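Local coordinates for protein alpha-1,3-glucanase (Paenibacillus glycanilyticus, PDB 6K0P) that hydrolyses alpha-1,3-glucan as a glycoside hydrolase of family 87, its catalytic domain here holding the disaccharide nigerose, at residues Leu398-Tyr403 and Val433-Thr438; Leu478-Asp483 and Arg508-Asn513; Asp355-Phe360 and Thr376-Thr381. The protein carries 1 engineered substitution. One frame throughout, in Å; residues are numbered along the deposited sequence.

Overall arrangement
Along the chain the order is contact 3, contact 1, contact 2, each closing before the next opens, and all three lie in the parallel beta-helix of the catalytic domain. Contacts 1 and 2 each pair parallel strands of successive coils; their centres are about 9 Å apart, and strand 475-485 lies beside strands 432-435 and 437-446, joining them edge to edge. Contact 3 instead spans the helix interior, bringing together two different walls. Its centre is about 10 Å from that of contact 1, which it touches where strand 374-383 runs beside 397-407. Contacts 2 and 3 do not touch, with centres about 18 Å apart. Coil stacking thus builds the walls, and contact 3 fills the core.

Contact 1: residues Leu398-Tyr403 and Val433-Thr438; sequences LFQNLY and VIDGAT
The carbonyl oxygen of Val433 sits at the edge of the Phe399 ring and in its plane, 3.6 Å from Phe399 CD1, and the ring meets that of Tyr375. The ring of Tyr403 passes obliquely by Thr438, CD1 reaching Thr438 CB at 3.8 Å; its hydroxyl goes on to Asp440. Gln400 and Asp435 both hold CG anti to the backbone N (chi1 -176° and 174°), which sends amide and carboxylate out side by side, their planes 67° apart. Gln400 NE2 gives a hydrogen bond to Asp435 OD2 (3.0 Å) in the plane of the amide but from above that of the carboxylate. Asp435 OD1 is taken by Asn481. On this face Leu398 CD1 packs on Val433 CG1 at 3.7 Å. Successive coils of the parallel beta-helix turn the same corner at Asn401 and Gly436, where glycine fits because a CB would press on Asn401 N and on the preceding carbonyl. Inward, Leu402 CB meets the small Ala437 CB at 4.0 Å. Backbone bonds such as Phe399 N to Val433 O (2.8 Å) join the strands. Strand 374-383 flanks segment 398-403, strand 475-485 flanks 433-438, and strands 389-392 and 409-416 pack against the inward residues.

Contact 2: residues Leu478-Asp483 and Arg508-Asn513; sequences LIKNVD and RVENVN
Asp483 and Asn513 share a first torsion, with CG anti to the carbonyl carbon in each (chi1 -66° and -63°), which sets the two groups alongside each other, and similar second torsions turn carboxylate and amide into nearly one plane. Asn513 ND2 therefore meets Asp483 OD1 squarely, at 2.9 Å, in a nearly straight hydrogen bond. The other carboxylate oxygen, OD2, forms a salt bridge with Arg13. With an alanine at Asp483, Asn513 ND2 would probably be left without this acceptor and Arg13 without this counter-charge. The same first torsion recurs at Asn481 and Asn511, whose amides point the same way with planes 27° apart; Asn511 ND2 donates to Asn481 OD1 at 3.2 Å. Both residues take the left-handed backbone conformation at a corner of the coil, which asparagine tolerates better than most residues, and such asparagine stacks are a hallmark of parallel beta-helices. The row continues beyond the pair, from Asn481 ND2 to Asp435 and from Asn511 OD1 to Asn543. Before the corner, Arg508 bends at its second and third torsions, carrying the guanidinium back over Leu478. Leu478 CB lies over one face of it, 3.9 Å from Arg508 NH2, while Arg508 NH2 forms a salt bridge with Asp431 and Asn506 O accepts from NH1. Leu478 CD1 also touches the Glu510 carboxylate carbon, CD, at 3.9 Å. Lys480 and Glu510 run side by side without a direct charge contact, Lys480 NZ standing 5.2 Å from Glu510 OE1; a water bridges them, accepting from NZ and donating to OE1. Inward, beta-branched Val482 and Val512 suit extended backbone and a buried core, CB of the former meeting CG2 of the latter at 3.9 Å. Ile479 N bonds Arg508 O (2.9 Å) in the parallel backbone pairing.

Contact 3: residues Asp355-Phe360 and Thr376-Thr381; sequences DSFALF and TNLTAT
Ser356 OG, buried beside Ala380, is held by two polar partners: Thr352 OG1 and a water molecule 2.9 Å from OG. That water donates to Thr381 O at 2.8 Å, linking the two segments where no direct hydrogen bond does. Small side chains suit both positions here, since Ser356 CB comes within 3.5 Å of Ala380 CB. Phe357 makes the largest single contribution to the interface. Its CG stands anti to the carbonyl carbon (chi1 -63°), which directs the ring across toward Leu378 and Ala380. Leu378 CD1 lies over one face of the Phe357 ring in a CH-pi contact, 4.1 Å from the ring centroid and 18° off its normal. At the ring edge, Thr379 O lies in the plane, 3.4 Å from Phe357 CE2, and Ala380 CB also sits near the rim. Aromatic, leucine and alanine side chains thus interlock in the hydrophobic interior of the beta-helix. The strands belong to different walls, their segment axes 9.9 Å apart at closest and crossing at 107°. Strand 357-360 lies between 333-336 and 389-392, whereas strand 374-383 runs between 343-350 and 397-407; Asn347 and Phe389 from these neighbours also pack against Leu378.

Contact 1: residues Leu398-Tyr403 and Val433-Thr438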
loop_
_atom_site.group_PDB
_atom_site.type_symbol
_atom_site.label_atom_id
_atom_site.label_comp_id
_atom_site.label_asym_id
_atom_site.label_seq_id
_atom_site.Cartn_x
_atom_site.Cartn_y
_atom_site.Cartn_z
ATOM N N LEU A 398 8.787 13.299 8.544
ATOM C CA LEU A 398 9.151 12.119 9.318
ATOM C C LEU A 398 8.353 10.916 8.832
ATOM O O LEU A 398 7.135 11.005 8.657
ATOM C CB LEU A 398 8.849 12.360 10.796
ATOM C CG LEU A 398 9.058 11.178 11.742
ATOM C CD1 LEU A 398 10.534 10.758 11.824
ATOM C CD2 LEU A 398 8.520 11.551 13.121
ATOM N N PHE A 399 9.047 9.795 8.621
ATOM C CA PHE A 399 8.446 8.506 8.295
ATOM C C PHE A 399 8.965 7.539 9.349
ATOM O O PHE A 399 10.156 7.204 9.347
ATOM C CB PHE A 399 8.865 8.075 6.890
ATOM C CG PHE A 399 8.461 9.056 5.814
ATOM C CD1 PHE A 399 9.189 10.211 5.595
ATOM C CD2 PHE A 399 7.338 8.813 5.024
ATOM C CE1 PHE A 399 8.811 11.117 4.614
ATOM C CE2 PHE A 399 6.957 9.717 4.037
ATOM C CZ PHE A 399 7.694 10.868 3.831
ATOM N N GLN A 400 8.092 7.107 10.261
ATOM C CA GLN A 400 8.538 6.439 11.476
ATOM C C GLN A 400 7.690 5.212 11.767
ATOM O O GLN A 400 6.459 5.263 11.679
ATOM C CB GLN A 400 8.449 7.407 12.652
ATOM C CG GLN A 400 8.979 6.868 13.962
ATOM C CD GLN A 400 8.973 7.948 15.026
ATOM O OE1 GLN A 400 7.913 8.436 15.425
ATOM N NE2 GLN A 400 10.158 8.356 15.462
ATOM N N ASN A 401 8.356 4.115 12.133
ATOM C CA ASN A 401 7.722 2.833 12.449
ATOM C C ASN A 401 6.912 2.304 11.260
ATOM O O ASN A 401 5.680 2.257 11.268
ATOM C CB ASN A 401 6.896 2.868 13.738
ATOM C CG ASN A 401 6.474 1.481 14.160
ATOM O OD1 ASN A 401 7.191 0.520 13.901
ATOM N ND2 ASN A 401 5.315 1.358 14.788
ATOM N N LEU A 402 7.657 1.879 10.245
ATOM C CA LEU A 402 7.093 1.434 8.977
ATOM C C LEU A 402 7.300 -0.061 8.804
ATOM O O LEU A 402 8.334 -0.607 9.204
ATOM C CB LEU A 402 7.784 2.127 7.801
ATOM C CG LEU A 402 7.971 3.636 7.880
ATOM C CD1 LEU A 402 8.771 4.122 6.666
ATOM C CD2 LEU A 402 6.602 4.310 7.959
ATOM N N TYR A 403 6.327 -0.717 8.176
ATOM C CA TYR A 403 6.512 -2.074 7.682
ATOM C C TYR A 403 6.153 -2.081 6.205
ATOM O O TYR A 403 5.045 -1.676 5.832
ATOM C CB TYR A 403 5.634 -3.083 8.432
ATOM C CG TYR A 403 5.873 -4.484 7.914
ATOM C CD1 TYR A 403 7.035 -5.173 8.240
ATOM C CD2 TYR A 403 4.969 -5.094 7.057
ATOM C CE1 TYR A 403 7.280 -6.446 7.749
ATOM C CE2 TYR A 403 5.202 -6.373 6.562
ATOM C CZ TYR A 403 6.358 -7.038 6.912
ATOM O OH TYR A 403 6.600 -8.303 6.426
ATOM N N VAL A 433 13.386 12.140 7.465
ATOM C CA VAL A 433 13.825 11.097 8.382
ATOM C C VAL A 433 13.018 9.833 8.135
ATOM O O VAL A 433 11.780 9.869 8.129
ATOM C CB VAL A 433 13.686 11.536 9.849
ATOM C CG1 VAL A 433 14.096 10.393 10.789
ATOM C CG2 VAL A 433 14.500 12.790 10.116
ATOM N N ILE A 434 13.722 8.726 7.937
ATOM C CA ILE A 434 13.148 7.389 7.978
ATOM C C ILE A 434 13.693 6.755 9.253
ATOM O O ILE A 434 14.905 6.557 9.386
ATOM C CB ILE A 434 13.518 6.568 6.732
ATOM C CG1 ILE A 434 12.746 7.062 5.492
ATOM C CG2 ILE A 434 13.215 5.086 6.969
ATOM C CD1 ILE A 434 13.212 8.382 4.910
ATOM N N ASP A 435 12.823 6.474 10.217
ATOM C CA ASP A 435 13.250 6.036 11.545
ATOM C C ASP A 435 12.410 4.849 11.989
ATOM O O ASP A 435 11.255 5.020 12.389
ATOM C CB ASP A 435 13.124 7.178 12.553
ATOM C CG ASP A 435 13.409 6.739 13.985
ATOM O OD1 ASP A 435 14.043 5.686 14.197
ATOM O OD2 ASP A 435 12.979 7.457 14.907
ATOM N N GLY A 436 12.998 3.657 11.943
ATOM C CA GLY A 436 12.282 2.472 12.372
ATOM C C GLY A 436 11.488 1.869 11.237
ATOM O O GLY A 436 10.355 2.280 10.981
ATOM N N ALA A 437 12.074 0.923 10.520
ATOM C CA ALA A 437 11.382 0.337 9.384
ATOM C C ALA A 437 11.840 -1.098 9.201
ATOM O O ALA A 437 13.019 -1.407 9.376
ATOM C CB ALA A 437 11.651 1.137 8.101
ATOM N N THR A 438 10.903 -1.974 8.868
ATOM C CA THR A 438 11.231 -3.327 8.443
ATOM C C THR A 438 10.729 -3.485 7.023
ATOM O O THR A 438 9.571 -3.166 6.741
ATOM C CB THR A 438 10.595 -4.371 9.363
ATOM O OG1 THR A 438 11.084 -4.161 10.696
ATOM C CG2 THR A 438 10.956 -5.782 8.905
#

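Contact 2: residues Leu478-Asp483 and Arg508-Asn513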
loop_
_atom_site.group_PDB
_atom_site.type_symbol
_atom_site.label_atom_id
_atom_site.label_comp_id
_atom_site.label_asym_id
_atom_site.label_seq_id
_atom_site.Cartn_x
_atom_site.Cartn_y
_atom_site.Cartn_z
ATOM N N LEU A 478 18.098 11.156 6.571
ATOM C CA LEU A 478 18.544 10.328 7.684
ATOM C C LEU A 478 17.745 9.033 7.665
ATOM O O LEU A 478 16.513 9.064 7.768
ATOM C CB LEU A 478 18.360 11.067 9.011
ATOM C CG LEU A 478 18.684 10.257 10.259
ATOM C CD1 LEU A 478 20.121 9.790 10.201
ATOM C CD2 LEU A 478 18.444 11.076 11.528
ATOM N N ILE A 479 18.437 7.906 7.508
ATOM C CA ILE A 479 17.816 6.582 7.462
ATOM C C ILE A 479 18.349 5.824 8.665
ATOM O O ILE A 479 19.547 5.530 8.732
ATOM C CB ILE A 479 18.148 5.834 6.160
ATOM C CG1 ILE A 479 17.573 6.573 4.945
ATOM C CG2 ILE A 479 17.638 4.387 6.217
ATOM C CD1 ILE A 479 18.232 6.220 3.623
ATOM N N LYS A 480 17.482 5.516 9.625
ATOM C CA LYS A 480 17.972 4.895 10.845
ATOM C C LYS A 480 17.006 3.841 11.357
ATOM O O LYS A 480 15.788 3.948 11.179
ATOM C CB LYS A 480 18.289 5.934 11.927
ATOM C CG LYS A 480 17.134 6.806 12.363
ATOM C CD LYS A 480 17.594 7.767 13.464
ATOM C CE LYS A 480 16.530 8.789 13.815
ATOM N NZ LYS A 480 16.986 9.701 14.919
ATOM N N ASN A 481 17.578 2.813 11.993
ATOM C CA ASN A 481 16.819 1.756 12.665
ATOM C C ASN A 481 15.967 0.957 11.675
ATOM O O ASN A 481 14.746 0.853 11.794
ATOM C CB ASN A 481 15.993 2.330 13.821
ATOM C CG ASN A 481 16.855 3.099 14.799
ATOM O OD1 ASN A 481 17.860 2.583 15.276
ATOM N ND2 ASN A 481 16.488 4.347 15.076
ATOM N N VAL A 482 16.639 0.379 10.684
ATOM C CA VAL A 482 15.966 -0.305 9.586
ATOM C C VAL A 482 16.469 -1.736 9.495
ATOM O O VAL A 482 17.680 -1.979 9.503
ATOM C CB VAL A 482 16.176 0.420 8.246
ATOM C CG1 VAL A 482 15.462 -0.350 7.118
ATOM C CG2 VAL A 482 15.660 1.834 8.316
ATOM N N ASP A 483 15.542 -2.675 9.375
ATOM C CA ASP A 483 15.869 -4.060 9.077
ATOM C C ASP A 483 15.361 -4.380 7.680
ATOM O O ASP A 483 14.165 -4.230 7.399
ATOM C CB ASP A 483 15.254 -4.995 10.110
ATOM C CG ASP A 483 15.857 -4.798 11.475
ATOM O OD1 ASP A 483 17.097 -4.828 11.569
ATOM O OD2 ASP A 483 15.106 -4.572 12.442
ATOM N N ARG A 508 22.806 10.089 5.720
ATOM C CA ARG A 508 23.352 9.272 6.793
ATOM C C ARG A 508 22.473 8.056 7.022
ATOM O O ARG A 508 21.243 8.150 6.957
ATOM C CB ARG A 508 23.459 10.060 8.095
ATOM C CG ARG A 508 24.282 11.336 7.976
ATOM C CD ARG A 508 23.384 12.522 7.678
ATOM N NE ARG A 508 22.616 12.896 8.860
ATOM C CZ ARG A 508 21.477 13.581 8.833
ATOM N NH1 ARG A 508 20.951 13.966 7.676
ATOM N NH2 ARG A 508 20.867 13.880 9.973
ATOM N N VAL A 509 23.123 6.926 7.299
ATOM C CA VAL A 509 22.478 5.632 7.506
ATOM C C VAL A 509 22.994 5.093 8.833
ATOM O O VAL A 509 24.211 4.993 9.022
ATOM C CB VAL A 509 22.820 4.664 6.360
ATOM C CG1 VAL A 509 22.066 3.356 6.504
ATOM C CG2 VAL A 509 22.528 5.310 4.993
ATOM N N GLU A 510 22.085 4.754 9.754
ATOM C CA GLU A 510 22.477 4.360 11.108
ATOM C C GLU A 510 21.638 3.180 11.584
ATOM O O GLU A 510 20.408 3.212 11.478
ATOM C CB GLU A 510 22.266 5.520 12.091
ATOM C CG GLU A 510 22.932 6.833 11.696
ATOM C CD GLU A 510 22.561 7.984 12.622
ATOM O OE1 GLU A 510 21.593 7.845 13.408
ATOM O OE2 GLU A 510 23.236 9.036 12.552
ATOM N N ASN A 511 22.286 2.163 12.154
ATOM C CA ASN A 511 21.593 1.022 12.765
ATOM C C ASN A 511 20.693 0.317 11.744
ATOM O O ASN A 511 19.465 0.303 11.857
ATOM C CB ASN A 511 20.764 1.432 13.990
ATOM C CG ASN A 511 21.586 2.129 15.046
ATOM O OD1 ASN A 511 22.767 1.840 15.218
ATOM N ND2 ASN A 511 20.957 3.045 15.774
ATOM N N VAL A 512 21.336 -0.265 10.739
ATOM C CA VAL A 512 20.635 -0.916 9.641
ATOM C C VAL A 512 21.199 -2.320 9.482
ATOM O O VAL A 512 22.420 -2.504 9.479
ATOM C CB VAL A 512 20.753 -0.113 8.332
ATOM C CG1 VAL A 512 20.180 -0.898 7.159
ATOM C CG2 VAL A 512 20.035 1.222 8.481
ATOM N N ASN A 513 20.311 -3.304 9.360
ATOM C CA ASN A 513 20.684 -4.682 9.077
ATOM C C ASN A 513 20.144 -5.057 7.705
ATOM O O ASN A 513 18.957 -4.845 7.424
ATOM C CB ASN A 513 20.116 -5.622 10.141
ATOM C CG ASN A 513 20.680 -5.337 11.507
ATOM O OD1 ASN A 513 21.897 -5.311 11.689
ATOM N ND2 ASN A 513 19.804 -5.091 12.473
HETATM O O HOH W 1 20.107 10.027 14.614
HETATM O O HOH W 2 18.123 -2.161 12.685
#

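Contact 3: residues Asp355-Phe360 and Thr376-Thr381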
loop_
_atom_site.group_PDB
_atom_site.type_symbol
_atom_site.label_atom_id
_atom_site.label_comp_id
_atom_site.label_asym_id
_atom_site.label_seq_id
_atom_site.Cartn_x
_atom_site.Cartn_y
_atom_site.Cartn_z
ATOM N N ASP A 355 2.578 3.932 -5.514
ATOM C CA ASP A 355 3.146 4.188 -4.188
ATOM C C ASP A 355 2.057 4.120 -3.124
ATOM O O ASP A 355 1.057 4.836 -3.203
ATOM C CB ASP A 355 3.769 5.590 -4.149
ATOM C CG ASP A 355 5.007 5.738 -5.018
ATOM O OD1 ASP A 355 5.778 4.772 -5.205
ATOM O OD2 ASP A 355 5.221 6.878 -5.494
ATOM N N SER A 356 2.236 3.269 -2.112
ATOM C CA SER A 356 1.145 3.097 -1.149
ATOM C C SER A 356 0.939 4.363 -0.327
ATOM O O SER A 356 -0.186 4.866 -0.213
ATOM C CB SER A 356 1.403 1.913 -0.225
ATOM O OG SER A 356 1.477 0.695 -0.958
ATOM N N PHE A 357 2.017 4.891 0.252
ATOM C CA PHE A 357 1.998 6.145 0.998
ATOM C C PHE A 357 3.088 7.013 0.404
ATOM O O PHE A 357 4.249 6.593 0.354
ATOM C CB PHE A 357 2.277 5.897 2.483
ATOM C CG PHE A 357 1.235 5.057 3.164
ATOM C CD1 PHE A 357 0.032 5.613 3.577
ATOM C CD2 PHE A 357 1.459 3.712 3.383
ATOM C CE1 PHE A 357 -0.935 4.833 4.210
ATOM C CE2 PHE A 357 0.496 2.929 4.009
ATOM C CZ PHE A 357 -0.699 3.491 4.419
ATOM N N ALA A 358 2.725 8.210 -0.044
ATOM C CA ALA A 358 3.660 9.053 -0.777
ATOM C C ALA A 358 3.536 10.503 -0.333
ATOM O O ALA A 358 2.483 10.950 0.139
ATOM C CB ALA A 358 3.440 8.961 -2.289
ATOM N N LEU A 359 4.641 11.228 -0.502
ATOM C CA LEU A 359 4.711 12.661 -0.252
ATOM C C LEU A 359 5.458 13.269 -1.424
ATOM O O LEU A 359 6.607 12.897 -1.681
ATOM C CB LEU A 359 5.451 12.932 1.065
ATOM C CG LEU A 359 5.450 14.375 1.572
ATOM C CD1 LEU A 359 4.038 14.894 1.858
ATOM C CD2 LEU A 359 6.288 14.453 2.838
ATOM N N PHE A 360 4.797 14.141 -2.178
ATOM C CA PHE A 360 5.428 14.778 -3.333
ATOM C C PHE A 360 5.505 16.273 -3.082
ATOM O O PHE A 360 4.488 16.971 -3.122
ATOM C CB PHE A 360 4.703 14.491 -4.647
ATOM C CG PHE A 360 5.504 14.903 -5.867
ATOM C CD1 PHE A 360 5.546 16.229 -6.276
ATOM C CD2 PHE A 360 6.247 13.969 -6.571
ATOM C CE1 PHE A 360 6.301 16.605 -7.376
ATOM C CE2 PHE A 360 7.003 14.339 -7.672
ATOM C CZ PHE A 360 7.029 15.651 -8.075
ATOM N N THR A 376 3.465 7.857 10.266
ATOM C CA THR A 376 3.877 7.057 11.415
ATOM C C THR A 376 3.038 5.794 11.525
ATOM O O THR A 376 1.838 5.805 11.229
ATOM C CB THR A 376 3.767 7.851 12.726
ATOM O OG1 THR A 376 2.423 8.328 12.892
ATOM C CG2 THR A 376 4.720 9.049 12.717
ATOM N N ASN A 377 3.673 4.706 11.962
ATOM C CA ASN A 377 2.967 3.457 12.238
ATOM C C ASN A 377 2.184 3.003 11.007
ATOM O O ASN A 377 0.974 2.788 11.050
ATOM C CB ASN A 377 2.058 3.596 13.469
ATOM C CG ASN A 377 2.788 4.156 14.678
ATOM O OD1 ASN A 377 3.817 3.623 15.089
ATOM N ND2 ASN A 377 2.266 5.238 15.243
ATOM N N LEU A 378 2.900 2.862 9.896
ATOM C CA LEU A 378 2.273 2.562 8.616
ATOM C C LEU A 378 2.722 1.199 8.114
ATOM O O LEU A 378 3.905 0.844 8.220
ATOM C CB LEU A 378 2.630 3.620 7.570
ATOM C CG LEU A 378 2.242 5.069 7.877
ATOM C CD1 LEU A 378 2.606 5.968 6.692
ATOM C CD2 LEU A 378 0.748 5.186 8.189
ATOM N N THR A 379 1.782 0.441 7.555
ATOM C CA THR A 379 2.080 -0.829 6.913
ATOM C C THR A 379 1.641 -0.752 5.461
ATOM O O THR A 379 0.535 -0.285 5.167
ATOM C CB THR A 379 1.350 -1.964 7.627
ATOM O OG1 THR A 379 1.917 -2.123 8.933
ATOM C CG2 THR A 379 1.457 -3.272 6.839
ATOM N N ALA A 380 2.514 -1.188 4.552
ATOM C CA ALA A 380 2.188 -1.238 3.128
ATOM C C ALA A 380 2.783 -2.512 2.548
ATOM O O ALA A 380 4.006 -2.662 2.510
ATOM C CB ALA A 380 2.715 -0.001 2.400
ATOM N N THR A 381 1.926 -3.430 2.101
ATOM C CA THR A 381 2.383 -4.731 1.623
ATOM C C THR A 381 1.719 -5.043 0.289
ATOM O O THR A 381 0.717 -4.433 -0.083
ATOM C CB THR A 381 2.038 -5.847 2.607
ATOM O OG1 THR A 381 0.616 -5.912 2.762
ATOM C CG2 THR A 381 2.692 -5.593 3.969
HETATM O O HOH W 3 -0.013 -1.813 -0.798
#